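Hypothetical protein BACOVA_04980 (Bacteroides ovatus, PDB 3UFI) is a putative cell adhesion protein, probably a fimbrillin-like pilus subunit of the FimA kind that assembles into fimbriae on the bacterial surface. Local coordinates at residues Gly19-Val24 against Ala36-Asp41; Ser258-Pro263 against Ile280-Val285. All blocks are in the same frame, centred on the assembly; numbering follows the deposited sequence.

In the fold
From the N terminus, the chain first runs along strand 16-25, turns back antiparallel as strand 30-34, and then enters the loop leading to strand 43-51; contact 1 (19-24 with 36-41) folds that loop back onto the first strand and so closes a short loop of 11 intervening residues. Much later, contact 2 (258-263 with 280-285) closes a second one, of 16 residues holding strands 266-268 and 273-275. The two closures are in series, neither enclosing nor crossing the other, with centres about 16 Å apart. They nevertheless meet: Val-24 N lies 2.9 Å from Trp-283 O, a probable hydrogen bond that ties the C-terminal stretch to the end of the opening strand.

Contact 1: residues Gly19-Val24 against Ala36-Asp41; sequences GNINEV and AAWGSD
A chi1 of -56° sets Ile-21 CG1 anti to its own carbonyl carbon, and an extended chi2 then carries CD1 out over the indole of Trp-38, whose CG is likewise anti to its carbonyl carbon, beside the backbone N. The setting is an antiparallel beta-hairpin in the mixed sheet of this fimbrillin-like chain: strand 16-25 pairs with strand 30-34, and the loop after the second strand folds back so that Trp-38 lies against the first.

The evidence for a CH-pi contact is direct. Ile-21 CD1 stands 3.5 Å from the centroid of the six-membered ring of Trp-38 and only 5° off its normal, nearly over the ring centre. Ile-21 CG1 comes in over the same ring, 3.5 Å from Trp-38 CZ2, so the branch covers the indole with two carbons. Phe-76 and Phe-155 each meet Trp-38 edge-to-face, and Leu-138 of strand 138-146 touches both Ile-21 and Trp-38, which places the indole in an apolar cluster on the sheet.

Beside this packing, the polar edge of the indole is satisfied by backbone. Trp-38 NE1 donates to Gly-19 O at 2.9 Å, with an N-H...O angle of 163°. The acceptor sits almost in the indole plane, whereas the donor stands well above the carbonyl plane. This bond and the isoleucine over the face together probably restrict rotation of the ring. Gly-19 lies at the indole edge, where a CB would come tight against Trp-38 CZ2.

Farther along the strand, the carboxylate of Glu-23 divides its duties: OE1 is hydrogen-bonded to His-157 NE2. Its other oxygen, Glu-23 OE2, rests 3.5 Å from Ala-37 CB.

Contact 2: residues Ser258-Pro263 against Ile280-Val285; sequences SGHAYP and IEDWIV
The imidazole of His-260 presents an edge to Glu-281, whose carbonyl oxygen lies only 7° out of the ring plane, while Ile-280 CG2 and Asp-282 OD1 approach the ring obliquely. Trp-283 likewise turns an edge to the chain, its CE3 3.8 Å from Gly-259 C, and is stacked on His-157. The ring of Tyr-262 runs alongside Ile-280, with CE2 3.6 Å from Ile-280 CG1; its hydroxyl bonds to Glu-257 N.

Between these side chains lies a single antiparallel bridge, in which Ala-261 and Glu-281 form a hydrogen-bonded pair. Glu-281 N donates to Ala-261 O at 2.9 Å, and Ala-261 N returns a bond of 3.1 Å to Glu-281 O. That oxygen also accepts from His-260 ND1 at 3.0 Å, with an N-H...O angle of 148°. The two donors reach it from opposite faces of the carbonyl plane. A chi1 of -71° sets His-260 CG beside the backbone N, and the ring's turn about CB-CG then points ND1 at that oxygen. A phenylalanine here, with no ring N-H to offer, would probably leave Glu-281 O held by the Ala-261 amide alone of these two donors and its own ring less fixed in rotation.

The bridge joins two loops of the fimbrillin-like chain, and Asp-282 OD2 is hydrogen-bonded to Thr-31 OG1, linking the second loop to strand 30-34. Beyond the bridge the side chains of Pro-263 and Glu-281 cross at about a right angle, CG to CG 3.8 Å. With ND1 acting as donor, a neutral His-260 would carry its proton there, and the nearby Asp-282 carboxylate would probably stabilise any positive charge on the ring.

Contact 1: residues Gly19-Val24 against Ala36-Asp41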
loop_
_atom_site.group_PDB
_atom_site.type_symbol
_atom_site.label_atom_id
_atom_site.label_comp_id
_atom_site.label_asym_id
_atom_site.label_seq_id
_atom_site.Cartn_x
_atom_site.Cartn_y
_atom_site.Cartn_z
ATOM N N GLY A 19 13.019 3.837 7.802
ATOM C CA GLY A 19 11.911 4.134 6.917
ATOM C C GLY A 19 10.832 4.974 7.563
ATOM O O GLY A 19 10.432 4.725 8.707
ATOM N N ASN A 20 10.362 5.977 6.807
ATOM C CA ASN A 20 9.188 6.808 7.114
ATOM C C ASN A 20 8.092 6.407 6.163
ATOM O O ASN A 20 8.388 5.990 5.041
ATOM C CB ASN A 20 9.485 8.304 6.918
ATOM C CG ASN A 20 10.243 8.986 7.995
ATOM O OD1 ASN A 20 9.933 8.861 9.173
ATOM N ND2 ASN A 20 11.168 9.845 7.598
ATOM N N ILE A 21 6.840 6.541 6.565
ATOM C CA ILE A 21 5.708 6.328 5.652
ATOM C C ILE A 21 4.945 7.639 5.584
ATOM O O ILE A 21 4.693 8.225 6.633
ATOM C CB ILE A 21 4.789 5.135 6.033
ATOM C CG1 ILE A 21 5.599 3.820 6.137
ATOM C CG2 ILE A 21 3.656 4.989 4.991
ATOM C CD1 ILE A 21 4.831 2.633 6.816
ATOM N N ASN A 22 4.600 8.122 4.371
ATOM C CA ASN A 22 3.805 9.360 4.259
ATOM C C ASN A 22 2.345 9.022 4.346
ATOM O O ASN A 22 1.816 8.305 3.492
ATOM C CB ASN A 22 4.091 10.141 2.975
ATOM C CG ASN A 22 5.507 10.633 2.893
ATOM O OD1 ASN A 22 6.195 10.764 3.901
ATOM N ND2 ASN A 22 5.965 10.922 1.695
ATOM N N GLU A 23 1.698 9.498 5.406
ATOM C CA GLU A 23 0.283 9.236 5.614
ATOM C C GLU A 23 -0.314 10.196 6.614
ATOM O O GLU A 23 0.400 10.880 7.348
ATOM C CB GLU A 23 0.030 7.777 6.052
ATOM C CG GLU A 23 0.841 7.318 7.249
ATOM C CD GLU A 23 0.616 5.857 7.576
ATOM O OE1 GLU A 23 0.630 5.019 6.644
ATOM O OE2 GLU A 23 0.420 5.549 8.773
ATOM N N VAL A 24 -1.645 10.237 6.636
ATOM C CA VAL A 24 -2.398 11.077 7.559
ATOM C C VAL A 24 -2.300 10.472 8.948
ATOM O O VAL A 24 -2.584 9.292 9.162
ATOM C CB VAL A 24 -3.875 11.286 7.127
ATOM C CG1 VAL A 24 -4.631 12.152 8.144
ATOM C CG2 VAL A 24 -3.958 11.901 5.731
ATOM N N ALA A 36 6.783 5.660 13.014
ATOM C CA ALA A 36 6.279 4.902 14.149
ATOM C C ALA A 36 4.976 4.151 13.814
ATOM O O ALA A 36 4.331 3.634 14.723
ATOM C CB ALA A 36 6.095 5.829 15.351
ATOM N N ALA A 37 4.657 3.992 12.511
ATOM C CA ALA A 37 3.463 3.307 12.006
ATOM C C ALA A 37 3.786 1.988 11.253
ATOM O O ALA A 37 3.013 1.582 10.380
ATOM C CB ALA A 37 2.706 4.240 11.074
ATOM N N TRP A 38 4.927 1.343 11.551
ATOM C CA TRP A 38 5.269 0.055 10.940
ATOM C C TRP A 38 4.763 -1.054 11.844
ATOM O O TRP A 38 4.779 -0.885 13.067
ATOM C CB TRP A 38 6.811 -0.097 10.772
ATOM C CG TRP A 38 7.445 0.794 9.750
ATOM C CD1 TRP A 38 8.117 1.955 9.983
ATOM C CD2 TRP A 38 7.473 0.590 8.330
ATOM N NE1 TRP A 38 8.559 2.494 8.796
ATOM C CE2 TRP A 38 8.211 1.656 7.769
ATOM C CE3 TRP A 38 6.967 -0.407 7.475
ATOM C CZ2 TRP A 38 8.453 1.756 6.395
ATOM C CZ3 TRP A 38 7.226 -0.323 6.113
ATOM C CH2 TRP A 38 7.944 0.756 5.582
ATOM N N GLY A 39 4.397 -2.195 11.263
ATOM C CA GLY A 39 4.072 -3.396 12.025
ATOM C C GLY A 39 5.387 -4.014 12.469
ATOM O O GLY A 39 6.404 -3.871 11.776
ATOM N N SER A 40 5.384 -4.711 13.607
ATOM C CA SER A 40 6.580 -5.315 14.199
ATOM C C SER A 40 7.374 -6.307 13.291
ATOM O O SER A 40 8.586 -6.456 13.476
ATOM C CB SER A 40 6.218 -6.038 15.492
ATOM O OG SER A 40 7.393 -6.515 16.132
ATOM N N ASP A 41 6.727 -6.993 12.362
ATOM C CA ASP A 41 7.490 -7.946 11.542
ATOM C C ASP A 41 7.519 -7.503 10.056
ATOM O O ASP A 41 7.749 -8.337 9.184
ATOM C CB ASP A 41 6.840 -9.351 11.696
ATOM C CG ASP A 41 7.567 -10.522 11.035
ATOM O OD1 ASP A 41 8.794 -10.666 11.258
ATOM O OD2 ASP A 41 6.903 -11.297 10.299
#

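Contact 2: residues Ser258-Pro263 against Ile280-Val285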
loop_
_atom_site.group_PDB
_atom_site.type_symbol
_atom_site.label_atom_id
_atom_site.label_comp_id
_atom_site.label_asym_id
_atom_site.label_seq_id
_atom_site.Cartn_x
_atom_site.Cartn_y
_atom_site.Cartn_z
ATOM N N SER A 258 -2.902 7.102 -7.154
ATOM C CA SER A 258 -1.912 6.620 -6.176
ATOM C C SER A 258 -1.834 7.545 -4.973
ATOM O O SER A 258 -1.759 8.772 -5.144
ATOM C CB SER A 258 -0.527 6.602 -6.825
ATOM O OG SER A 258 -0.078 5.289 -7.093
ATOM N N GLY A 259 -1.817 6.961 -3.783
ATOM C CA GLY A 259 -1.621 7.711 -2.550
ATOM C C GLY A 259 -2.788 8.513 -2.030
ATOM O O GLY A 259 -2.617 9.294 -1.092
ATOM N N HIS A 260 -3.983 8.330 -2.608
ATOM C CA HIS A 260 -5.155 9.078 -2.155
ATOM C C HIS A 260 -6.265 8.146 -1.736
ATOM O O HIS A 260 -6.357 7.031 -2.239
ATOM C CB HIS A 260 -5.652 10.021 -3.260
ATOM C CG HIS A 260 -4.744 11.176 -3.508
ATOM N ND1 HIS A 260 -4.760 12.293 -2.688
ATOM C CD2 HIS A 260 -3.820 11.355 -4.479
ATOM C CE1 HIS A 260 -3.846 13.113 -3.181
ATOM N NE2 HIS A 260 -3.258 12.595 -4.264
ATOM N N ALA A 261 -7.115 8.620 -0.833
ATOM C CA ALA A 261 -8.292 7.904 -0.358
ATOM C C ALA A 261 -9.514 8.656 -0.838
ATOM O O ALA A 261 -9.513 9.892 -0.885
ATOM C CB ALA A 261 -8.275 7.760 1.158
ATOM N N TYR A 262 -10.510 7.903 -1.311
ATOM C CA TYR A 262 -11.735 8.444 -1.898
ATOM C C TYR A 262 -12.926 8.001 -1.097
ATOM O O TYR A 262 -13.463 6.915 -1.317
ATOM C CB TYR A 262 -11.862 8.068 -3.393
ATOM C CG TYR A 262 -10.687 8.588 -4.193
ATOM C CD1 TYR A 262 -9.485 7.884 -4.242
ATOM C CD2 TYR A 262 -10.743 9.820 -4.828
ATOM C CE1 TYR A 262 -8.379 8.387 -4.918
ATOM C CE2 TYR A 262 -9.649 10.320 -5.534
ATOM C CZ TYR A 262 -8.463 9.608 -5.559
ATOM O OH TYR A 262 -7.378 10.086 -6.258
ATOM N N PRO A 263 -13.367 8.850 -0.151
ATOM C CA PRO A 263 -14.506 8.464 0.692
ATOM C C PRO A 263 -15.854 8.713 0.002
ATOM O O PRO A 263 -16.009 9.616 -0.821
ATOM C CB PRO A 263 -14.324 9.317 1.961
ATOM C CG PRO A 263 -13.010 10.084 1.767
ATOM C CD PRO A 263 -12.799 10.142 0.292
ATOM N N ILE A 280 -11.761 14.374 -1.735
ATOM C CA ILE A 280 -10.586 13.518 -1.882
ATOM C C ILE A 280 -9.655 13.769 -0.673
ATOM O O ILE A 280 -9.497 14.905 -0.228
ATOM C CB ILE A 280 -9.864 13.781 -3.237
ATOM C CG1 ILE A 280 -10.820 13.530 -4.443
ATOM C CG2 ILE A 280 -8.539 12.983 -3.355
ATOM C CD1 ILE A 280 -10.330 14.120 -5.840
ATOM N N GLU A 281 -9.072 12.705 -0.141
ATOM C CA GLU A 281 -8.182 12.784 1.009
ATOM C C GLU A 281 -6.797 12.268 0.682
ATOM O O GLU A 281 -6.588 11.612 -0.351
ATOM C CB GLU A 281 -8.774 11.948 2.154
ATOM C CG GLU A 281 -10.117 12.456 2.663
ATOM C CD GLU A 281 -10.093 13.532 3.739
ATOM O OE1 GLU A 281 -9.131 14.334 3.780
ATOM O OE2 GLU A 281 -11.063 13.586 4.530
ATOM N N ASP A 282 -5.842 12.521 1.603
ATOM C CA ASP A 282 -4.524 11.909 1.518
ATOM C C ASP A 282 -4.685 10.499 2.110
ATOM O O ASP A 282 -5.815 10.065 2.338
ATOM C CB ASP A 282 -3.449 12.749 2.236
ATOM C CG ASP A 282 -3.111 14.061 1.560
ATOM O OD1 ASP A 282 -3.030 14.084 0.312
ATOM O OD2 ASP A 282 -2.869 15.050 2.281
ATOM N N TRP A 283 -3.597 9.783 2.363
ATOM C CA TRP A 283 -3.718 8.423 2.849
ATOM C C TRP A 283 -4.184 8.314 4.291
ATOM O O TRP A 283 -3.408 8.425 5.248
ATOM C CB TRP A 283 -2.440 7.642 2.659
ATOM C CG TRP A 283 -2.684 6.168 2.702
ATOM C CD1 TRP A 283 -2.603 5.353 3.791
ATOM C CD2 TRP A 283 -3.152 5.348 1.622
ATOM N NE1 TRP A 283 -2.850 4.053 3.424
ATOM C CE2 TRP A 283 -3.198 4.021 2.097
ATOM C CE3 TRP A 283 -3.474 5.599 0.276
ATOM C CZ2 TRP A 283 -3.559 2.942 1.274
ATOM C CZ3 TRP A 283 -3.801 4.528 -0.543
ATOM C CH2 TRP A 283 -3.842 3.218 -0.044
ATOM N N ILE A 284 -5.478 8.014 4.402
ATOM C CA ILE A 284 -6.231 7.779 5.626
ATOM C C ILE A 284 -5.985 6.344 6.093
ATOM O O ILE A 284 -6.068 5.399 5.282
ATOM C CB ILE A 284 -7.759 8.030 5.383
ATOM C CG1 ILE A 284 -8.055 9.514 5.058
ATOM C CG2 ILE A 284 -8.622 7.514 6.584
ATOM C CD1 ILE A 284 -9.617 9.850 4.931
ATOM N N VAL A 285 -5.722 6.190 7.400
ATOM C CA VAL A 285 -5.509 4.899 8.048
ATOM C C VAL A 285 -6.491 4.771 9.221
ATOM O O VAL A 285 -6.877 5.785 9.820
ATOM C CB VAL A 285 -4.036 4.639 8.495
ATOM C CG1 VAL A 285 -3.082 4.591 7.301
ATOM C CG2 VAL A 285 -3.567 5.645 9.543
#